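Local coordinates for CRISPR-associated protein, Cse1 family (Acidimicrobium ferrooxidans, PDB 4H3T), which probably serves as the large Cse1 subunit of a type I-E Cascade complex, which uses CRISPR RNA to recognise invading DNA, at residues Leu56-Leu61 with Asp296-Val301; Lys180-Pro183 with Lys189-Pro192; Arg304-Arg309 with Ser314-Arg319. The protein carries 1 engineered substitution. All coordinates share one frame; numbering follows the deposited sequence.

Contact 1 of 3, residues Leu56-Leu61 with Asp296-Val301; sequences LLRLVL and DVDPHV
D298, the first residue to leave helical backbone angles after helix 291-297, holds its carboxylate against the guanidinium of R58, which reaches out from helix 52-68. The grip is end-on and uses two nitrogens of R58. NH1 bonds to D298 OD1 at 2.9 Å, meeting that oxygen on its syn side, while NH2 bonds to D298 OD2 at 3.1 Å from well above the carboxylate plane. The salt bridge is therefore twisted, with the two flat groups 42° apart, although both oxygens stay near the guanidinium plane. OD2 has a second partner in the hydroxyl of Y196. OD1 also accepts from the backbone N of H300 at 3.0 Å, closing an Asx turn just beyond the helix; R58 NH1 and this N-H reach OD1 from opposite faces of the carboxylate, so the same oxygen shapes the turn and receives the arginine. P299, inside the turn, sets CG over the centre of one face of the H300 ring. H300 then takes R58 NH1 on ND1 at 2.9 Å, exactly in the ring plane but with a bent N-H...N angle of 135°. The bend of the R58 chain at chi3 (66°) lets its CG and CD run past the ring while NH1 turns between H300 and D298. With ND1 accepting and NE2 bonded to N217 OD1, the histidine is probably neutral and protonated on NE2. F202 and F258 also meet the ring, and at its edge L61 CD1 lies in plane, 3.8 Å from H300 CE1.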
loop_
_atom_site.group_PDB
_atom_site.type_symbol
_atom_site.label_atom_id
_atom_site.label_comp_id
_atom_site.label_asym_id
_atom_site.label_seq_id
_atom_site.Cartn_x
_atom_site.Cartn_y
_atom_site.Cartn_z
ATOM N N LEU A 56 4.097 -10.341 -1.499
ATOM C CA LEU A 56 4.336 -11.596 -0.771
ATOM C C LEU A 56 3.134 -11.931 0.136
ATOM O O LEU A 56 2.772 -13.083 0.236
ATOM C CB LEU A 56 5.606 -11.518 0.058
ATOM C CG LEU A 56 6.965 -11.466 -0.754
ATOM C CD1 LEU A 56 8.115 -11.251 0.200
ATOM C CD2 LEU A 56 7.089 -12.696 -1.647
ATOM N N LEU A 57 2.464 -10.932 0.692
ATOM C CA LEU A 57 1.274 -11.169 1.539
ATOM C C LEU A 57 0.172 -11.785 0.704
ATOM O O LEU A 57 -0.401 -12.781 1.112
ATOM C CB LEU A 57 0.786 -9.900 2.216
ATOM C CG LEU A 57 -0.559 -10.003 3.015
ATOM C CD1 LEU A 57 -0.447 -10.987 4.159
ATOM C CD2 LEU A 57 -0.973 -8.683 3.524
ATOM N N ARG A 58 -0.105 -11.215 -0.486
ATOM C CA ARG A 58 -1.134 -11.753 -1.372
ATOM C C ARG A 58 -0.796 -13.142 -1.878
ATOM O O ARG A 58 -1.670 -13.982 -1.926
ATOM C CB ARG A 58 -1.429 -10.800 -2.507
ATOM C CG ARG A 58 -2.150 -9.602 -1.962
ATOM C CD ARG A 58 -2.150 -8.417 -2.829
ATOM N NE ARG A 58 -2.888 -8.583 -4.078
ATOM C CZ ARG A 58 -4.083 -8.090 -4.366
ATOM N NH1 ARG A 58 -4.826 -7.526 -3.419
ATOM N NH2 ARG A 58 -4.568 -8.191 -5.594
ATOM N N LEU A 59 0.466 -13.432 -2.137
ATOM C CA LEU A 59 0.865 -14.791 -2.516
ATOM C C LEU A 59 0.519 -15.788 -1.418
ATOM O O LEU A 59 0.004 -16.888 -1.656
ATOM C CB LEU A 59 2.386 -14.837 -2.785
ATOM C CG LEU A 59 3.002 -16.281 -2.880
ATOM C CD1 LEU A 59 2.519 -16.914 -4.091
ATOM C CD2 LEU A 59 4.541 -16.224 -2.975
ATOM N N VAL A 60 0.910 -15.442 -0.209
ATOM C CA VAL A 60 0.693 -16.281 0.972
ATOM C C VAL A 60 -0.821 -16.417 1.282
ATOM O O VAL A 60 -1.265 -17.515 1.631
ATOM C CB VAL A 60 1.533 -15.809 2.203
ATOM C CG1 VAL A 60 1.203 -16.605 3.448
ATOM C CG2 VAL A 60 3.010 -16.010 1.898
ATOM N N LEU A 61 -1.609 -15.409 1.045
ATOM C CA LEU A 61 -3.077 -15.529 1.247
ATOM C C LEU A 61 -3.721 -16.474 0.221
ATOM O O LEU A 61 -4.607 -17.221 0.568
ATOM C CB LEU A 61 -3.719 -14.164 1.126
ATOM C CG LEU A 61 -3.504 -13.204 2.314
ATOM C CD1 LEU A 61 -3.905 -11.759 1.918
ATOM C CD2 LEU A 61 -4.256 -13.679 3.568
ATOM N N ASP A 296 -15.031 -6.293 -8.194
ATOM C CA ASP A 296 -15.850 -7.312 -7.525
ATOM C C ASP A 296 -15.024 -8.292 -6.717
ATOM O O ASP A 296 -15.535 -8.886 -5.782
ATOM C CB ASP A 296 -16.660 -8.108 -8.556
ATOM C CG ASP A 296 -17.754 -7.295 -9.283
ATOM O OD1 ASP A 296 -18.212 -6.254 -8.722
ATOM O OD2 ASP A 296 -18.128 -7.683 -10.416
ATOM N N VAL A 297 -13.790 -8.543 -7.115
ATOM C CA VAL A 297 -12.981 -9.586 -6.516
ATOM C C VAL A 297 -12.143 -9.159 -5.306
ATOM O O VAL A 297 -12.026 -9.912 -4.341
ATOM C CB VAL A 297 -12.041 -10.159 -7.620
ATOM C CG1 VAL A 297 -11.041 -11.169 -7.064
ATOM C CG2 VAL A 297 -12.855 -10.784 -8.763
ATOM N N ASP A 298 -11.476 -8.028 -5.418
ATOM C CA ASP A 298 -10.319 -7.689 -4.590
ATOM C C ASP A 298 -10.658 -6.954 -3.295
ATOM O O ASP A 298 -11.157 -5.830 -3.337
ATOM C CB ASP A 298 -9.373 -6.865 -5.444
ATOM C CG ASP A 298 -7.930 -6.718 -4.946
ATOM O OD1 ASP A 298 -7.685 -6.898 -3.730
ATOM O OD2 ASP A 298 -7.069 -6.394 -5.760
ATOM N N PRO A 299 -10.301 -7.560 -2.150
ATOM C CA PRO A 299 -10.597 -6.933 -0.870
ATOM C C PRO A 299 -9.624 -5.842 -0.434
ATOM O O PRO A 299 -9.828 -5.272 0.644
ATOM C CB PRO A 299 -10.487 -8.131 0.101
ATOM C CG PRO A 299 -9.383 -8.948 -0.472
ATOM C CD PRO A 299 -9.586 -8.863 -1.955
ATOM N N HIS A 300 -8.510 -5.656 -1.123
ATOM C CA HIS A 300 -7.443 -4.734 -0.670
ATOM C C HIS A 300 -7.467 -3.336 -1.342
ATOM O O HIS A 300 -6.465 -2.616 -1.291
ATOM C CB HIS A 300 -6.069 -5.354 -0.921
ATOM C CG HIS A 300 -5.821 -6.573 -0.076
ATOM N ND1 HIS A 300 -5.303 -7.744 -0.617
ATOM C CD2 HIS A 300 -6.022 -6.744 1.240
ATOM C CE1 HIS A 300 -5.248 -8.601 0.402
ATOM N NE2 HIS A 300 -5.632 -8.009 1.549
ATOM N N VAL A 301 -8.545 -2.995 -2.016
ATOM C CA VAL A 301 -8.633 -1.708 -2.736
ATOM C C VAL A 301 -10.037 -1.084 -2.524
ATOM O O VAL A 301 -11.025 -1.773 -2.685
ATOM C CB VAL A 301 -8.267 -1.908 -4.239
ATOM C CG1 VAL A 301 -8.995 -3.090 -4.876
ATOM C CG2 VAL A 301 -8.460 -0.613 -5.088
#

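Contact 2 of 3, residues Lys180-Pro183 with Lys189-Pro192; sequences KGNP and KDTP
N182 and D190 carry this contact with one side-chain hydrogen bond between two loop segments whose nearest CA atoms, those of the same two residues, remain 8.4 Å apart. N182 ND2 gives one N-H to D190 OD2 at 2.7 Å, a short and fairly straight bond with an angle of 158°. The acceptor lies in the amide plane of N182, and D190 OD2 uses its anti lone pair, the one away from the other carboxylate oxygen. The two side chains cross at about a right angle, and their flat ends are turned 53° against each other. Both residues carry CG opposite the backbone N (chi1 173° in N182), which stretches the two groups across the gap.

The other end of the amide is held as well: N182 OD1 accepts from the backbone N of K184, which fixes the flip of the amide and leaves ND2 to face the aspartate. Charge enters through R246, whose NE forms a salt bridge with the same D190 OD2; this would probably keep the carboxylate ionised. With an alanine here in place of N182, D190 OD2 is likely to lose its amide donor, keeping the salt bridge to R246, and the backbone N of K184 to lose the side-chain oxygen that closes the turn.

Van der Waals contacts lie outside the pair, where P183 touches T245 and P192 touches A285 and E288 of strand 275-289. The bond thus ties together two parts of the long irregular connection between helices 157-170 and 196-199, and the link from N182 OD1 to the N-H two residues on is that of an Asx turn.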
loop_
_atom_site.group_PDB
_atom_site.type_symbol
_atom_site.label_atom_id
_atom_site.label_comp_id
_atom_site.label_asym_id
_atom_site.label_seq_id
_atom_site.Cartn_x
_atom_site.Cartn_y
_atom_site.Cartn_z
ATOM N N LYS A 180 9.357 -14.366 -28.383
ATOM C CA LYS A 180 9.117 -15.214 -29.538
ATOM C C LYS A 180 7.840 -16.019 -29.300
ATOM O O LYS A 180 7.615 -16.499 -28.181
ATOM C CB LYS A 180 10.304 -16.156 -29.730
ATOM C CG LYS A 180 10.221 -17.030 -30.977
ATOM C CD LYS A 180 11.454 -17.960 -31.031
ATOM C CE LYS A 180 11.676 -18.548 -32.406
ATOM N NZ LYS A 180 12.977 -19.269 -32.502
ATOM N N GLY A 181 6.993 -16.103 -30.312
ATOM C CA GLY A 181 5.714 -16.805 -30.207
ATOM C C GLY A 181 4.558 -15.922 -29.750
ATOM O O GLY A 181 3.427 -16.402 -29.646
ATOM N N ASN A 182 4.810 -14.633 -29.462
ATOM C CA ASN A 182 3.736 -13.729 -29.116
ATOM C C ASN A 182 3.384 -12.981 -30.415
ATOM O O ASN A 182 4.165 -12.119 -30.835
ATOM C CB ASN A 182 4.136 -12.802 -28.019
ATOM C CG ASN A 182 3.115 -11.733 -27.728
ATOM O OD1 ASN A 182 1.992 -11.748 -28.232
ATOM N ND2 ASN A 182 3.498 -10.739 -26.973
ATOM N N PRO A 183 2.229 -13.248 -31.030
ATOM C CA PRO A 183 1.911 -12.588 -32.309
ATOM C C PRO A 183 1.509 -11.118 -32.172
ATOM O O PRO A 183 1.362 -10.468 -33.178
ATOM C CB PRO A 183 0.785 -13.460 -32.870
ATOM C CG PRO A 183 0.073 -13.921 -31.681
ATOM C CD PRO A 183 1.181 -14.239 -30.693
ATOM N N LYS A 189 8.673 -5.314 -30.071
ATOM C CA LYS A 189 8.204 -5.175 -28.692
ATOM C C LYS A 189 6.696 -5.445 -28.548
ATOM O O LYS A 189 5.955 -5.492 -29.534
ATOM C CB LYS A 189 8.538 -3.736 -28.220
ATOM C CG LYS A 189 7.798 -2.633 -28.912
ATOM C CD LYS A 189 8.246 -1.295 -28.328
ATOM C CE LYS A 189 7.672 -0.039 -28.943
ATOM N NZ LYS A 189 8.010 1.182 -28.132
ATOM N N ASP A 190 6.266 -5.688 -27.307
ATOM C CA ASP A 190 4.834 -5.735 -26.954
ATOM C C ASP A 190 4.728 -5.045 -25.576
ATOM O O ASP A 190 5.147 -5.633 -24.581
ATOM C CB ASP A 190 4.268 -7.144 -26.972
ATOM C CG ASP A 190 2.799 -7.240 -26.546
ATOM O OD1 ASP A 190 2.123 -6.188 -26.466
ATOM O OD2 ASP A 190 2.342 -8.360 -26.229
ATOM N N THR A 191 4.238 -3.800 -25.557
ATOM C CA THR A 191 4.217 -2.935 -24.387
ATOM C C THR A 191 3.083 -3.221 -23.419
ATOM O O THR A 191 1.922 -3.033 -23.748
ATOM C CB THR A 191 4.191 -1.454 -24.825
ATOM O OG1 THR A 191 5.332 -1.251 -25.672
ATOM C CG2 THR A 191 4.329 -0.475 -23.636
ATOM N N PRO A 192 3.387 -3.618 -22.177
ATOM C CA PRO A 192 2.291 -3.856 -21.215
ATOM C C PRO A 192 1.836 -2.595 -20.499
ATOM O O PRO A 192 2.529 -1.580 -20.475
ATOM C CB PRO A 192 2.941 -4.814 -20.200
ATOM C CG PRO A 192 4.385 -4.371 -20.168
ATOM C CD PRO A 192 4.707 -3.898 -21.568
#

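Contact 3 of 3, residues Arg304-Arg309 with Ser314-Arg319; sequences RMESRR and SYVPLR
A beta hairpin of strands 303-309 and 312-317, interrupted by a classic beta bulge, brings R304 to S307 against S314 to V316. Ahead of the bulge, R304 and V316 form an antiparallel hydrogen-bonded pair: R304 N reaches V316 O at 2.9 Å, and V316 N reaches R304 O at 2.9 Å. M305 and Y315 follow as a non-hydrogen-bonded pair. At the bulge E306 and S307 both face S314. E306 takes a near-helical backbone (phi/psi -87°/-45°), and S314 O accepts a short bond of 2.7 Å from E306 N and a weak one of 3.4 Å from S307 N. The ladder resumes with S314 N on S307 O at 2.8 Å.

One face of the hairpin carries R304, S307, S314 and V316. The hydroxyls of the two serines meet, S307 OG to S314 OG, at 2.7 Å, a bond either could donate. The R304 chain runs beside V316 in the same direction and bends at chi3 (65°), laying one guanidinium face, near its rim, over V316 CG2, which comes within 3.1 Å of R304 NH2. E306, fully extended, crosses V316 at about a right angle and brings its carboxylate onto CG1, so charged groups flank both methyls of the valine. On the other face the CB of selenomethionine M305 touches Y315 CE1, and R295 makes a cation-pi contact with the same tyrosine ring.

Main-chain bonds therefore set the register, and at the bulge the E306 side chain comes to lie beside S314 OG and V316; the charged ends of R304 and E306 meet V316 through their flat groups, which suits a hairpin lying at the surface.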
loop_
_atom_site.group_PDB
_atom_site.type_symbol
_atom_site.label_atom_id
_atom_site.label_comp_id
_atom_site.label_asym_id
_atom_site.label_seq_id
_atom_site.Cartn_x
_atom_site.Cartn_y
_atom_site.Cartn_z
ATOM N N ARG A 304 -13.604 4.911 -5.915
ATOM C CA ARG A 304 -14.341 6.160 -6.066
ATOM C C ARG A 304 -15.050 6.076 -7.388
ATOM O O ARG A 304 -14.431 5.737 -8.401
ATOM C CB ARG A 304 -13.371 7.370 -6.017
ATOM C CG ARG A 304 -13.966 8.698 -6.412
ATOM C CD ARG A 304 -12.949 9.815 -6.223
ATOM N NE ARG A 304 -11.776 9.705 -7.114
ATOM C CZ ARG A 304 -11.735 10.084 -8.396
ATOM N NH1 ARG A 304 -12.815 10.576 -8.990
ATOM N NH2 ARG A 304 -10.616 9.977 -9.089
HETATM N N MSE A 305 -16.278 6.494 -7.424
HETATM C CA MSE A 305 -17.020 6.540 -8.692
HETATM C C MSE A 305 -16.548 7.760 -9.484
HETATM O O MSE A 305 -16.684 8.867 -9.000
HETATM C CB MSE A 305 -18.525 6.599 -8.442
HETATM C CG MSE A 305 -19.309 6.495 -9.765
HETATM SE SE MSE A 305 -21.089 6.936 -9.530
HETATM C CE MSE A 305 -20.873 8.815 -9.613
ATOM N N GLU A 306 -15.938 7.545 -10.649
ATOM C CA GLU A 306 -15.353 8.605 -11.489
ATOM C C GLU A 306 -16.377 9.218 -12.424
ATOM O O GLU A 306 -16.403 10.437 -12.562
ATOM C CB GLU A 306 -14.217 7.997 -12.307
ATOM C CG GLU A 306 -13.467 8.978 -13.193
ATOM C CD GLU A 306 -12.362 8.303 -13.976
ATOM O OE1 GLU A 306 -12.655 7.281 -14.642
ATOM O OE2 GLU A 306 -11.197 8.758 -13.871
ATOM N N SER A 307 -17.203 8.383 -13.098
ATOM C CA SER A 307 -18.261 8.894 -13.960
ATOM C C SER A 307 -19.444 7.901 -14.026
ATOM O O SER A 307 -19.268 6.706 -13.809
ATOM C CB SER A 307 -17.713 9.181 -15.362
ATOM O OG SER A 307 -17.338 7.997 -16.052
ATOM N N ARG A 308 -20.630 8.416 -14.311
ATOM C CA ARG A 308 -21.864 7.654 -14.471
ATOM C C ARG A 308 -22.606 8.209 -15.647
ATOM O O ARG A 308 -22.911 9.394 -15.607
ATOM C CB ARG A 308 -22.768 7.740 -13.208
ATOM C CG ARG A 308 -24.119 7.064 -13.361
ATOM C CD ARG A 308 -24.900 7.052 -12.063
ATOM N NE ARG A 308 -25.000 5.699 -11.519
ATOM C CZ ARG A 308 -24.729 5.331 -10.269
ATOM N NH1 ARG A 308 -24.856 4.061 -9.903
ATOM N NH2 ARG A 308 -24.339 6.232 -9.370
ATOM N N ARG A 309 -22.926 7.360 -16.665
ATOM C CA ARG A 309 -23.745 7.719 -17.814
ATOM C C ARG A 309 -24.791 6.620 -17.893
ATOM O O ARG A 309 -24.453 5.517 -18.338
ATOM C CB ARG A 309 -22.882 7.806 -19.091
ATOM C CG ARG A 309 -21.730 8.819 -19.028
ATOM C CD ARG A 309 -22.154 10.268 -19.284
ATOM N NE ARG A 309 -21.784 11.164 -18.180
ATOM C CZ ARG A 309 -20.538 11.503 -17.837
ATOM N NH1 ARG A 309 -19.493 11.018 -18.506
ATOM N NH2 ARG A 309 -20.326 12.320 -16.810
ATOM N N SER A 314 -17.990 4.228 -14.218
ATOM C CA SER A 314 -16.556 3.921 -14.075
ATOM C C SER A 314 -16.075 4.282 -12.668
ATOM O O SER A 314 -16.526 5.252 -12.047
ATOM C CB SER A 314 -15.702 4.635 -15.122
ATOM O OG SER A 314 -15.785 6.041 -14.980
ATOM N N TYR A 315 -15.215 3.435 -12.170
ATOM C CA TYR A 315 -14.614 3.544 -10.868
ATOM C C TYR A 315 -13.140 3.632 -10.990
ATOM O O TYR A 315 -12.564 2.949 -11.825
ATOM C CB TYR A 315 -14.957 2.323 -10.020
ATOM C CG TYR A 315 -16.424 2.178 -9.716
ATOM C CD1 TYR A 315 -16.986 2.789 -8.602
ATOM C CD2 TYR A 315 -17.251 1.410 -10.528
ATOM C CE1 TYR A 315 -18.352 2.688 -8.333
ATOM C CE2 TYR A 315 -18.614 1.301 -10.266
ATOM C CZ TYR A 315 -19.157 1.942 -9.165
ATOM O OH TYR A 315 -20.474 1.822 -8.848
ATOM N N VAL A 316 -12.514 4.365 -10.089
ATOM C CA VAL A 316 -11.070 4.411 -10.028
ATOM C C VAL A 316 -10.664 4.015 -8.608
ATOM O O VAL A 316 -11.399 4.308 -7.651
ATOM C CB VAL A 316 -10.462 5.754 -10.483
ATOM C CG1 VAL A 316 -10.807 6.025 -11.949
ATOM C CG2 VAL A 316 -10.926 6.912 -9.621
ATOM N N PRO A 317 -9.459 3.431 -8.422
ATOM C CA PRO A 317 -9.037 3.082 -7.054
ATOM C C PRO A 317 -8.816 4.303 -6.163
ATOM O O PRO A 317 -8.275 5.293 -6.617
ATOM C CB PRO A 317 -7.686 2.346 -7.275
ATOM C CG PRO A 317 -7.655 1.946 -8.714
ATOM C CD PRO A 317 -8.466 2.984 -9.435
ATOM N N LEU A 318 -9.174 4.217 -4.904
ATOM C CA LEU A 318 -8.795 5.229 -3.916
ATOM C C LEU A 318 -7.285 5.052 -3.636
ATOM O O LEU A 318 -6.809 3.902 -3.435
ATOM C CB LEU A 318 -9.558 5.036 -2.629
ATOM C CG LEU A 318 -11.003 5.502 -2.608
ATOM C CD1 LEU A 318 -11.695 5.055 -1.347
ATOM C CD2 LEU A 318 -11.072 7.044 -2.819
ATOM N N ARG A 319 -6.553 6.143 -3.566
ATOM C CA ARG A 319 -5.085 6.070 -3.454
ATOM C C ARG A 319 -4.538 6.955 -2.389
ATOM O O ARG A 319 -4.944 8.105 -2.265
ATOM C CB ARG A 319 -4.407 6.428 -4.773
ATOM C CG ARG A 319 -4.640 5.392 -5.853
ATOM C CD ARG A 319 -3.694 5.642 -7.001
ATOM N NE ARG A 319 -3.926 4.762 -8.146
ATOM C CZ ARG A 319 -4.746 4.998 -9.164
ATOM N NH1 ARG A 319 -5.542 6.069 -9.159
ATOM N NH2 ARG A 319 -4.836 4.132 -10.159
#

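In the fold
Contact 1 is the core contact: all its touching residues are buried, and it joins helix 52-68 to a turn 235 residues later through a charged and aromatic cluster. Contact 3 lies at the surface and binds neighbouring strands mainly through main-chain hydrogen bonds. Helix 291-297 of contact 1 leads into strand 303-309 of contact 3, and the two contacts meet where V301 CG2 packs on P317 CB at 3.8 Å. Contact 2, nested within the long chain excursion closed by contact 1, is peripheral yet its touching pair is buried; it holds loop to loop by a single amide-carboxylate bond. Its nearest atoms stay about 17 Å from those of contact 1 and about 14 Å from those of contact 3.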